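Long-range contacts in racemase (Pseudovibrio sp. JE062, PDB 3MKC), which belongs to the enolase superfamily, in the mandelate racemase/muconate lactonizing enzyme group, and is named a racemase: residues 65-75 with 89-97; 268-276 with 296-307. All coordinates share one frame; numbering follows the deposited sequence.

Overall arrangement
The two contacts belong to the two domains of an enolase-superfamily chain. Contact 1 (65-75 with 89-97) lies in the N-terminal domain, its centre about 24 Å from that of the chain, where a loop is laid along the end of helix 83-93. Contact 2 (268-276 with 296-307) pairs two successive helices of the barrel domain, its centre about 14 Å from that of the chain. The centres of the two contacts are about 23 Å apart, yet helix 83-93 links them: Tyr91 OH packs 3.7 Å from Phe270 CE2, and Trp87 of the same helix touches Arg269 and Glu296 and makes a cation-pi contact with Arg299. The loop of contact 1 lies on one side of helix 83-93, while Trp87 and Tyr91 face the barrel helices.

Contact 1: 65-75 with 89-97; sequences HKWLTNITEKA and AMYDATQWQ
Trp67 and Thr69 tie the loop between helices 52-59 and 83-93 of the N-terminal, enolase-type domain to the end of helix 83-93. Trp96 N gives a hydrogen bond to Trp67 O (2.8 Å), where the chain sets off into the short, weakly bonded helix 95-98. Three residues before Trp96, Ala93 O takes the hydroxyl of Thr69 (OG1 to O, 2.7 Å) and, weakly, the Thr69 backbone N. Threonine suits this place because its short side chain brings OG1 back beside its own N, on the side away from the carbonyl carbon (chi1 -47°), and one residue can offer both donors.

The side chains extend this hydrogen-bonded core in both directions. His65 turns an edge to the face of the Trp96 five-membered ring, a T-shaped pair with planes at 84°. The other way, Ile71 CD1 rests on Met90 CB (3.7 Å), and both side chains continue onto Ile110 of helix 102-122. Lys74 lays its aliphatic CG against Ala93 CB (3.6 Å), a small methyl that lets the loop lie close.

Further out, a type I turn from His65 to Leu68 holds the loop's bend, and His65 ND1 accepts from Trp67 N, which steadies the imidazole. At the indole edge, one water accepts from both Trp67 NE1 (2.7 Å) and Gln95 NE2 (3.0 Å).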
loop_
_atom_site.group_PDB
_atom_site.type_symbol
_atom_site.label_atom_id
_atom_site.label_comp_id
_atom_site.label_asym_id
_atom_site.label_seq_id
_atom_site.Cartn_x
_atom_site.Cartn_y
_atom_site.Cartn_z
ATOM N N HIS A 65 -27.545 14.023 -6.292
ATOM C CA HIS A 65 -28.542 12.992 -6.509
ATOM C C HIS A 65 -28.118 11.681 -5.884
ATOM O O HIS A 65 -27.073 11.603 -5.240
ATOM C CB HIS A 65 -28.847 12.832 -8.009
ATOM C CG HIS A 65 -27.652 12.532 -8.860
ATOM N ND1 HIS A 65 -27.075 11.281 -8.923
ATOM C CD2 HIS A 65 -26.941 13.315 -9.706
ATOM C CE1 HIS A 65 -26.064 11.307 -9.772
ATOM N NE2 HIS A 65 -25.960 12.529 -10.261
ATOM N N LYS A 66 -28.934 10.654 -6.078
ATOM C CA LYS A 66 -28.684 9.349 -5.490
ATOM C C LYS A 66 -27.268 8.820 -5.633
ATOM O O LYS A 66 -26.727 8.233 -4.698
ATOM C CB LYS A 66 -29.656 8.310 -6.056
ATOM C CG LYS A 66 -29.482 6.939 -5.419
ATOM C CD LYS A 66 -30.477 5.928 -5.940
ATOM C CE LYS A 66 -30.256 4.578 -5.282
ATOM N NZ LYS A 66 -31.215 3.569 -5.783
ATOM N N TRP A 67 -26.670 9.028 -6.797
ATOM C CA TRP A 67 -25.326 8.521 -7.051
ATOM C C TRP A 67 -24.216 9.564 -6.969
ATOM O O TRP A 67 -23.049 9.243 -7.196
ATOM C CB TRP A 67 -25.300 7.833 -8.414
ATOM C CG TRP A 67 -26.278 6.691 -8.497
ATOM C CD1 TRP A 67 -26.172 5.475 -7.883
ATOM C CD2 TRP A 67 -27.536 6.681 -9.188
ATOM N NE1 TRP A 67 -27.285 4.713 -8.147
ATOM C CE2 TRP A 67 -28.138 5.428 -8.945
ATOM C CE3 TRP A 67 -28.211 7.610 -9.988
ATOM C CZ2 TRP A 67 -29.385 5.077 -9.473
ATOM C CZ3 TRP A 67 -29.453 7.262 -10.514
ATOM C CH2 TRP A 67 -30.025 6.005 -10.253
ATOM N N LEU A 68 -24.578 10.805 -6.644
ATOM C CA LEU A 68 -23.598 11.883 -6.528
ATOM C C LEU A 68 -23.766 12.515 -5.150
ATOM O O LEU A 68 -24.348 13.584 -4.996
ATOM C CB LEU A 68 -23.814 12.926 -7.636
ATOM C CG LEU A 68 -22.826 14.093 -7.753
ATOM C CD1 LEU A 68 -21.411 13.582 -7.704
ATOM C CD2 LEU A 68 -23.075 14.844 -9.063
ATOM N N THR A 69 -23.230 11.825 -4.154
ATOM C CA THR A 69 -23.329 12.246 -2.771
ATOM C C THR A 69 -21.963 12.598 -2.200
ATOM O O THR A 69 -20.937 12.114 -2.679
ATOM C CB THR A 69 -23.926 11.100 -1.944
ATOM O OG1 THR A 69 -25.074 10.579 -2.626
ATOM C CG2 THR A 69 -24.327 11.574 -0.559
ATOM N N ASN A 70 -21.944 13.457 -1.187
ATOM C CA ASN A 70 -20.688 13.796 -0.545
ATOM C C ASN A 70 -20.263 12.472 0.107
ATOM O O ASN A 70 -21.095 11.773 0.684
ATOM C CB ASN A 70 -20.904 14.883 0.513
ATOM C CG ASN A 70 -19.650 15.175 1.298
ATOM O OD1 ASN A 70 -19.275 14.414 2.188
ATOM N ND2 ASN A 70 -18.977 16.273 0.957
ATOM N N ILE A 71 -18.981 12.130 0.009
ATOM C CA ILE A 71 -18.476 10.860 0.539
ATOM C C ILE A 71 -18.717 10.621 2.031
ATOM O O ILE A 71 -19.078 9.513 2.439
ATOM C CB ILE A 71 -16.954 10.704 0.236
ATOM C CG1 ILE A 71 -16.420 9.374 0.781
ATOM C CG2 ILE A 71 -16.178 11.842 0.859
ATOM C CD1 ILE A 71 -17.003 8.164 0.121
ATOM N N THR A 72 -18.533 11.653 2.843
ATOM C CA THR A 72 -18.705 11.506 4.285
ATOM C C THR A 72 -20.152 11.394 4.739
ATOM O O THR A 72 -20.431 10.832 5.791
ATOM C CB THR A 72 -18.092 12.690 5.031
ATOM O OG1 THR A 72 -18.910 13.849 4.825
ATOM C CG2 THR A 72 -16.697 12.977 4.516
ATOM N N GLU A 73 -21.074 11.922 3.942
ATOM C CA GLU A 73 -22.483 11.919 4.303
ATOM C C GLU A 73 -23.046 10.579 4.759
ATOM O O GLU A 73 -23.741 10.505 5.774
ATOM C CB GLU A 73 -23.317 12.460 3.144
ATOM C CG GLU A 73 -24.735 12.835 3.527
ATOM C CD GLU A 73 -25.528 13.382 2.352
ATOM O OE1 GLU A 73 -25.070 14.365 1.729
ATOM O OE2 GLU A 73 -26.608 12.825 2.053
ATOM N N LYS A 74 -22.747 9.512 4.028
ATOM C CA LYS A 74 -23.279 8.206 4.393
ATOM C C LYS A 74 -22.584 7.512 5.561
ATOM O O LYS A 74 -22.997 6.428 5.968
ATOM C CB LYS A 74 -23.286 7.294 3.164
ATOM C CG LYS A 74 -24.196 7.787 2.053
ATOM C CD LYS A 74 -25.664 7.772 2.479
ATOM C CE LYS A 74 -26.541 8.405 1.408
ATOM N NZ LYS A 74 -27.990 8.308 1.722
ATOM N N ALA A 75 -21.543 8.140 6.100
ATOM C CA ALA A 75 -20.798 7.593 7.229
ATOM C C ALA A 75 -21.216 8.285 8.527
ATOM O O ALA A 75 -21.323 7.650 9.573
ATOM C CB ALA A 75 -19.304 7.774 7.005
ATOM N N ALA A 89 -22.289 1.652 1.759
ATOM C CA ALA A 89 -23.132 2.842 1.762
ATOM C C ALA A 89 -22.453 4.006 1.063
ATOM O O ALA A 89 -23.076 4.711 0.268
ATOM C CB ALA A 89 -23.487 3.228 3.196
HETATM N N MSE A 90 -21.178 4.211 1.369
HETATM C CA MSE A 90 -20.422 5.291 0.761
HETATM C C MSE A 90 -20.254 5.033 -0.735
HETATM O O MSE A 90 -20.493 5.921 -1.566
HETATM C CB MSE A 90 -19.042 5.420 1.420
HETATM C CG MSE A 90 -19.055 5.958 2.848
HETATM SE SE MSE A 90 -17.268 6.298 3.493
HETATM C CE MSE A 90 -16.699 4.464 3.649
ATOM N N TYR A 91 -19.841 3.814 -1.073
ATOM C CA TYR A 91 -19.635 3.448 -2.471
ATOM C C TYR A 91 -20.912 3.620 -3.294
ATOM O O TYR A 91 -20.898 4.243 -4.351
ATOM C CB TYR A 91 -19.162 1.995 -2.581
ATOM C CG TYR A 91 -18.787 1.594 -3.994
ATOM C CD1 TYR A 91 -17.499 1.803 -4.478
ATOM C CD2 TYR A 91 -19.728 1.026 -4.854
ATOM C CE1 TYR A 91 -17.152 1.454 -5.787
ATOM C CE2 TYR A 91 -19.396 0.677 -6.160
ATOM C CZ TYR A 91 -18.105 0.891 -6.620
ATOM O OH TYR A 91 -17.765 0.529 -7.905
ATOM N N ASP A 92 -22.013 3.061 -2.803
ATOM C CA ASP A 92 -23.280 3.145 -3.516
ATOM C C ASP A 92 -23.724 4.579 -3.775
ATOM O O ASP A 92 -24.248 4.888 -4.839
ATOM C CB ASP A 92 -24.375 2.423 -2.728
ATOM C CG ASP A 92 -25.723 2.501 -3.409
ATOM O OD1 ASP A 92 -25.880 1.903 -4.497
ATOM O OD2 ASP A 92 -26.628 3.170 -2.865
ATOM N N ALA A 93 -23.506 5.457 -2.800
ATOM C CA ALA A 93 -23.945 6.847 -2.921
ATOM C C ALA A 93 -23.046 7.759 -3.744
ATOM O O ALA A 93 -23.407 8.904 -4.015
ATOM C CB ALA A 93 -24.137 7.441 -1.523
ATOM N N THR A 94 -21.892 7.255 -4.163
ATOM C CA THR A 94 -20.950 8.068 -4.919
ATOM C C THR A 94 -20.585 7.483 -6.286
ATOM O O THR A 94 -19.618 7.916 -6.903
ATOM C CB THR A 94 -19.654 8.232 -4.122
ATOM O OG1 THR A 94 -19.118 6.931 -3.848
ATOM C CG2 THR A 94 -19.919 8.952 -2.791
ATOM N N GLN A 95 -21.353 6.508 -6.756
ATOM C CA GLN A 95 -21.067 5.873 -8.037
ATOM C C GLN A 95 -20.882 6.815 -9.222
ATOM O O GLN A 95 -20.094 6.524 -10.129
ATOM C CB GLN A 95 -22.169 4.882 -8.394
ATOM C CG GLN A 95 -22.267 3.687 -7.484
ATOM C CD GLN A 95 -23.389 2.773 -7.902
ATOM O OE1 GLN A 95 -23.333 2.149 -8.960
ATOM N NE2 GLN A 95 -24.429 2.699 -7.079
ATOM N N TRP A 96 -21.601 7.936 -9.234
ATOM C CA TRP A 96 -21.485 8.839 -10.369
ATOM C C TRP A 96 -20.067 9.341 -10.615
ATOM O O TRP A 96 -19.679 9.548 -11.762
ATOM C CB TRP A 96 -22.436 10.040 -10.236
ATOM C CG TRP A 96 -22.694 10.686 -11.570
ATOM C CD1 TRP A 96 -22.150 11.848 -12.045
ATOM C CD2 TRP A 96 -23.496 10.156 -12.636
ATOM N NE1 TRP A 96 -22.562 12.072 -13.343
ATOM C CE2 TRP A 96 -23.387 11.047 -13.728
ATOM C CE3 TRP A 96 -24.291 9.012 -12.775
ATOM C CZ2 TRP A 96 -24.044 10.828 -14.945
ATOM C CZ3 TRP A 96 -24.946 8.790 -13.988
ATOM C CH2 TRP A 96 -24.816 9.696 -15.056
ATOM N N GLN A 97 -19.288 9.528 -9.553
ATOM C CA GLN A 97 -17.918 10.007 -9.733
ATOM C C GLN A 97 -16.868 9.367 -8.832
ATOM O O GLN A 97 -15.741 9.842 -8.779
ATOM C CB GLN A 97 -17.855 11.534 -9.554
ATOM C CG GLN A 97 -18.359 12.055 -8.208
ATOM C CD GLN A 97 -18.333 13.583 -8.123
ATOM O OE1 GLN A 97 -18.307 14.268 -9.142
ATOM N NE2 GLN A 97 -18.359 14.116 -6.902
HETATM O O HOH W 1 -27.244 2.010 -7.822
HETATM O O HOH W 2 -18.901 12.135 -4.459
#

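Contact 2: 268-276 with 296-307; sequences TRFEAEEWI and ELRRITEMATAN
Arg269 of helix 268-277 reaches across Glu296 of the neighbouring helix, and the two side chains cross at about a right angle. Glu296 OE2 accepts from Arg269 N (2.7 Å), which comes from above the carboxylate plane, and from Arg269 NH1 (3.0 Å) on its syn lone pair. Arg299 grips the other oxygen, OE1, side-on with NE and NH2. Glutamate suits the spot: bent at chi2 (71°), it turns its carboxylate toward two arginines, one to each oxygen by its stronger bonds, which probably keeps it charged. Phe270 CZ and Arg299 CZ lie over opposite faces of the Arg269 guanidinium.

Beyond this polar end the surfaces mesh as bumps and hollows. Ile300 CG1 presses on the backbone at Arg269 CA (3.7 Å), while its CG2 meets the methyl of Ala272, whose small size makes the dip. Met303, a selenomethionine, is a long, flexible bump: bending at chi3 (58°), it tucks CE beside Arg269 O (3.6 Å) and Ala272 CB and lays SE against Glu273 CB (3.6 Å). Ile276 answers from the opposite helix, with CD1 against Met303 CG and Ala304 CA and CG2 on Asn307 CB (3.7 Å). Leu284 of strand 283-284 touches both Ile276 and Ile300 from the barrel side.

The axes of segments 268-276 and 296-306 run in roughly the same direction, 9.4 Å apart at closest approach and crossing at -23°, as expected of successive outer helices of a TIM-type (beta/alpha) barrel.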
loop_
_atom_site.group_PDB
_atom_site.type_symbol
_atom_site.label_atom_id
_atom_site.label_comp_id
_atom_site.label_asym_id
_atom_site.label_seq_id
_atom_site.Cartn_x
_atom_site.Cartn_y
_atom_site.Cartn_z
ATOM N N THR A 268 -10.500 -0.830 -6.509
ATOM C CA THR A 268 -11.584 -1.794 -6.343
ATOM C C THR A 268 -11.226 -3.223 -6.687
ATOM O O THR A 268 -10.250 -3.494 -7.388
ATOM C CB THR A 268 -12.850 -1.439 -7.145
ATOM O OG1 THR A 268 -12.642 -1.753 -8.527
ATOM C CG2 THR A 268 -13.193 0.046 -6.986
ATOM N N ARG A 269 -12.036 -4.135 -6.172
ATOM C CA ARG A 269 -11.840 -5.555 -6.401
ATOM C C ARG A 269 -12.232 -5.882 -7.831
ATOM O O ARG A 269 -11.908 -6.949 -8.340
ATOM C CB ARG A 269 -12.701 -6.358 -5.425
ATOM C CG ARG A 269 -14.180 -6.002 -5.461
ATOM C CD ARG A 269 -14.923 -6.710 -4.334
ATOM N NE ARG A 269 -16.373 -6.529 -4.394
ATOM C CZ ARG A 269 -16.997 -5.379 -4.153
ATOM N NH1 ARG A 269 -16.299 -4.300 -3.833
ATOM N NH2 ARG A 269 -18.321 -5.310 -4.235
ATOM N N PHE A 270 -12.936 -4.959 -8.478
ATOM C CA PHE A 270 -13.369 -5.195 -9.854
ATOM C C PHE A 270 -12.189 -5.125 -10.813
ATOM O O PHE A 270 -12.083 -5.923 -11.752
ATOM C CB PHE A 270 -14.440 -4.171 -10.229
ATOM C CG PHE A 270 -15.611 -4.174 -9.284
ATOM C CD1 PHE A 270 -16.344 -5.335 -9.083
ATOM C CD2 PHE A 270 -15.947 -3.038 -8.561
ATOM C CE1 PHE A 270 -17.396 -5.371 -8.171
ATOM C CE2 PHE A 270 -16.994 -3.062 -7.647
ATOM C CZ PHE A 270 -17.721 -4.227 -7.449
ATOM N N GLU A 271 -11.305 -4.159 -10.591
ATOM C CA GLU A 271 -10.130 -4.044 -11.441
ATOM C C GLU A 271 -9.195 -5.177 -11.061
ATOM O O GLU A 271 -8.569 -5.778 -11.924
ATOM C CB GLU A 271 -9.425 -2.691 -11.249
ATOM C CG GLU A 271 -10.219 -1.541 -11.852
ATOM C CD GLU A 271 -9.445 -0.243 -11.945
ATOM O OE1 GLU A 271 -8.248 -0.210 -11.577
ATOM O OE2 GLU A 271 -10.047 0.754 -12.401
ATOM N N ALA A 272 -9.108 -5.470 -9.768
ATOM C CA ALA A 272 -8.238 -6.551 -9.320
ATOM C C ALA A 272 -8.633 -7.884 -9.963
ATOM O O ALA A 272 -7.776 -8.652 -10.379
ATOM C CB ALA A 272 -8.278 -6.677 -7.796
ATOM N N GLU A 273 -9.931 -8.155 -10.038
ATOM C CA GLU A 273 -10.387 -9.404 -10.628
ATOM C C GLU A 273 -9.931 -9.502 -12.080
ATOM O O GLU A 273 -9.532 -10.572 -12.533
ATOM C CB GLU A 273 -11.915 -9.507 -10.548
ATOM C CG GLU A 273 -12.490 -10.795 -11.127
ATOM C CD GLU A 273 -12.637 -10.745 -12.640
ATOM O OE1 GLU A 273 -13.116 -9.711 -13.153
ATOM O OE2 GLU A 273 -12.286 -11.741 -13.316
ATOM N N GLU A 274 -9.982 -8.386 -12.808
ATOM C CA GLU A 274 -9.568 -8.398 -14.207
ATOM C C GLU A 274 -8.058 -8.657 -14.290
ATOM O O GLU A 274 -7.584 -9.343 -15.194
ATOM C CB GLU A 274 -9.940 -7.068 -14.886
ATOM C CG GLU A 274 -9.573 -7.001 -16.358
ATOM C CD GLU A 274 -10.015 -5.709 -17.032
ATOM O OE1 GLU A 274 -10.105 -4.667 -16.344
ATOM O OE2 GLU A 274 -10.254 -5.734 -18.261
ATOM N N TRP A 275 -7.297 -8.109 -13.349
ATOM C CA TRP A 275 -5.860 -8.365 -13.359
ATOM C C TRP A 275 -5.608 -9.853 -13.152
ATOM O O TRP A 275 -4.698 -10.427 -13.738
ATOM C CB TRP A 275 -5.155 -7.596 -12.249
ATOM C CG TRP A 275 -4.808 -6.203 -12.634
ATOM C CD1 TRP A 275 -5.533 -5.078 -12.377
ATOM C CD2 TRP A 275 -3.639 -5.780 -13.344
ATOM N NE1 TRP A 275 -4.884 -3.975 -12.880
ATOM C CE2 TRP A 275 -3.719 -4.378 -13.479
ATOM C CE3 TRP A 275 -2.530 -6.450 -13.882
ATOM C CZ2 TRP A 275 -2.730 -3.629 -14.128
ATOM C CZ3 TRP A 275 -1.544 -5.704 -14.534
ATOM C CH2 TRP A 275 -1.653 -4.308 -14.649
ATOM N N ILE A 276 -6.415 -10.479 -12.307
ATOM C CA ILE A 276 -6.239 -11.902 -12.045
ATOM C C ILE A 276 -6.573 -12.782 -13.252
ATOM O O ILE A 276 -5.749 -13.581 -13.698
ATOM C CB ILE A 276 -7.115 -12.375 -10.863
ATOM C CG1 ILE A 276 -6.572 -11.812 -9.549
ATOM C CG2 ILE A 276 -7.156 -13.901 -10.812
ATOM C CD1 ILE A 276 -7.456 -12.128 -8.355
ATOM N N GLU A 296 -11.574 -3.448 1.250
ATOM C CA GLU A 296 -11.495 -3.931 -0.123
ATOM C C GLU A 296 -10.282 -4.850 -0.275
ATOM O O GLU A 296 -10.317 -5.821 -1.031
ATOM C CB GLU A 296 -11.401 -2.758 -1.101
ATOM C CG GLU A 296 -11.623 -3.174 -2.563
ATOM C CD GLU A 296 -13.068 -3.560 -2.871
ATOM O OE1 GLU A 296 -13.781 -4.013 -1.956
ATOM O OE2 GLU A 296 -13.483 -3.422 -4.044
ATOM N N LEU A 297 -9.206 -4.559 0.452
ATOM C CA LEU A 297 -8.018 -5.404 0.368
ATOM C C LEU A 297 -8.317 -6.809 0.888
ATOM O O LEU A 297 -7.720 -7.794 0.435
ATOM C CB LEU A 297 -6.849 -4.779 1.140
ATOM C CG LEU A 297 -6.063 -3.735 0.341
ATOM C CD1 LEU A 297 -5.036 -3.067 1.232
ATOM C CD2 LEU A 297 -5.367 -4.400 -0.845
ATOM N N ARG A 298 -9.243 -6.909 1.834
ATOM C CA ARG A 298 -9.611 -8.219 2.357
ATOM C C ARG A 298 -10.368 -8.996 1.280
ATOM O O ARG A 298 -10.115 -10.179 1.068
ATOM C CB ARG A 298 -10.491 -8.088 3.598
ATOM C CG ARG A 298 -10.834 -9.427 4.218
ATOM C CD ARG A 298 -11.769 -9.277 5.404
ATOM N NE ARG A 298 -11.827 -10.511 6.176
ATOM C CZ ARG A 298 -12.524 -10.665 7.299
ATOM N NH1 ARG A 298 -13.236 -9.659 7.793
ATOM N NH2 ARG A 298 -12.498 -11.830 7.937
ATOM N N ARG A 299 -11.310 -8.338 0.606
ATOM C CA ARG A 299 -12.056 -9.032 -0.444
ATOM C C ARG A 299 -11.121 -9.417 -1.573
ATOM O O ARG A 299 -11.198 -10.519 -2.117
ATOM C CB ARG A 299 -13.188 -8.157 -0.984
ATOM C CG ARG A 299 -14.397 -8.137 -0.064
ATOM C CD ARG A 299 -15.573 -7.432 -0.699
ATOM N NE ARG A 299 -15.404 -5.983 -0.729
ATOM C CZ ARG A 299 -16.092 -5.137 0.037
ATOM N NH1 ARG A 299 -16.989 -5.594 0.896
ATOM N NH2 ARG A 299 -15.901 -3.830 -0.074
ATOM N N ILE A 300 -10.230 -8.496 -1.913
ATOM C CA ILE A 300 -9.267 -8.720 -2.974
ATOM C C ILE A 300 -8.338 -9.885 -2.654
ATOM O O ILE A 300 -8.047 -10.714 -3.514
ATOM C CB ILE A 300 -8.423 -7.461 -3.197
ATOM C CG1 ILE A 300 -9.307 -6.364 -3.792
ATOM C CG2 ILE A 300 -7.218 -7.776 -4.076
ATOM C CD1 ILE A 300 -8.615 -5.015 -3.904
ATOM N N THR A 301 -7.877 -9.958 -1.411
ATOM C CA THR A 301 -6.958 -11.020 -1.043
ATOM C C THR A 301 -7.595 -12.405 -0.971
ATOM O O THR A 301 -6.982 -13.394 -1.367
ATOM C CB THR A 301 -6.267 -10.702 0.297
ATOM O OG1 THR A 301 -5.618 -9.428 0.197
ATOM C CG2 THR A 301 -5.213 -11.759 0.617
ATOM N N GLU A 302 -8.822 -12.484 -0.469
ATOM C CA GLU A 302 -9.484 -13.777 -0.364
ATOM C C GLU A 302 -9.756 -14.292 -1.766
ATOM O O GLU A 302 -9.675 -15.489 -2.008
ATOM C CB GLU A 302 -10.775 -13.668 0.458
ATOM C CG GLU A 302 -10.500 -13.252 1.911
ATOM C CD GLU A 302 -11.695 -13.410 2.851
ATOM O OE1 GLU A 302 -12.856 -13.346 2.395
ATOM O OE2 GLU A 302 -11.461 -13.581 4.065
HETATM N N MSE A 303 -10.056 -13.379 -2.685
HETATM C CA MSE A 303 -10.300 -13.755 -4.081
HETATM C C MSE A 303 -8.974 -14.213 -4.682
HETATM O O MSE A 303 -8.904 -15.201 -5.422
HETATM C CB MSE A 303 -10.838 -12.553 -4.873
HETATM C CG MSE A 303 -10.843 -12.746 -6.409
HETATM SE SE MSE A 303 -11.614 -11.322 -7.456
HETATM C CE MSE A 303 -10.493 -9.932 -6.872
ATOM N N ALA A 304 -7.922 -13.476 -4.350
ATOM C CA ALA A 304 -6.590 -13.783 -4.851
ATOM C C ALA A 304 -6.154 -15.171 -4.389
ATOM O O ALA A 304 -5.703 -15.983 -5.186
ATOM C CB ALA A 304 -5.602 -12.734 -4.368
ATOM N N THR A 305 -6.298 -15.440 -3.098
ATOM C CA THR A 305 -5.906 -16.741 -2.569
ATOM C C THR A 305 -6.597 -17.879 -3.325
ATOM O O THR A 305 -5.972 -18.885 -3.668
ATOM C CB THR A 305 -6.242 -16.830 -1.081
ATOM O OG1 THR A 305 -5.416 -15.903 -0.362
ATOM C CG2 THR A 305 -6.025 -18.244 -0.553
ATOM N N ALA A 306 -7.885 -17.708 -3.600
ATOM C CA ALA A 306 -8.639 -18.741 -4.308
ATOM C C ALA A 306 -8.089 -18.946 -5.720
ATOM O O ALA A 306 -8.222 -20.023 -6.291
ATOM C CB ALA A 306 -10.119 -18.354 -4.370
ATOM N N ASN A 307 -7.476 -17.908 -6.276
ATOM C CA ASN A 307 -6.924 -17.974 -7.632
ATOM C C ASN A 307 -5.398 -18.129 -7.662
ATOM O O ASN A 307 -4.770 -17.909 -8.700
ATOM C CB ASN A 307 -7.338 -16.719 -8.409
ATOM C CG ASN A 307 -8.810 -16.728 -8.784
ATOM O OD1 ASN A 307 -9.205 -17.360 -9.768
ATOM N ND2 ASN A 307 -9.634 -16.035 -8.001
#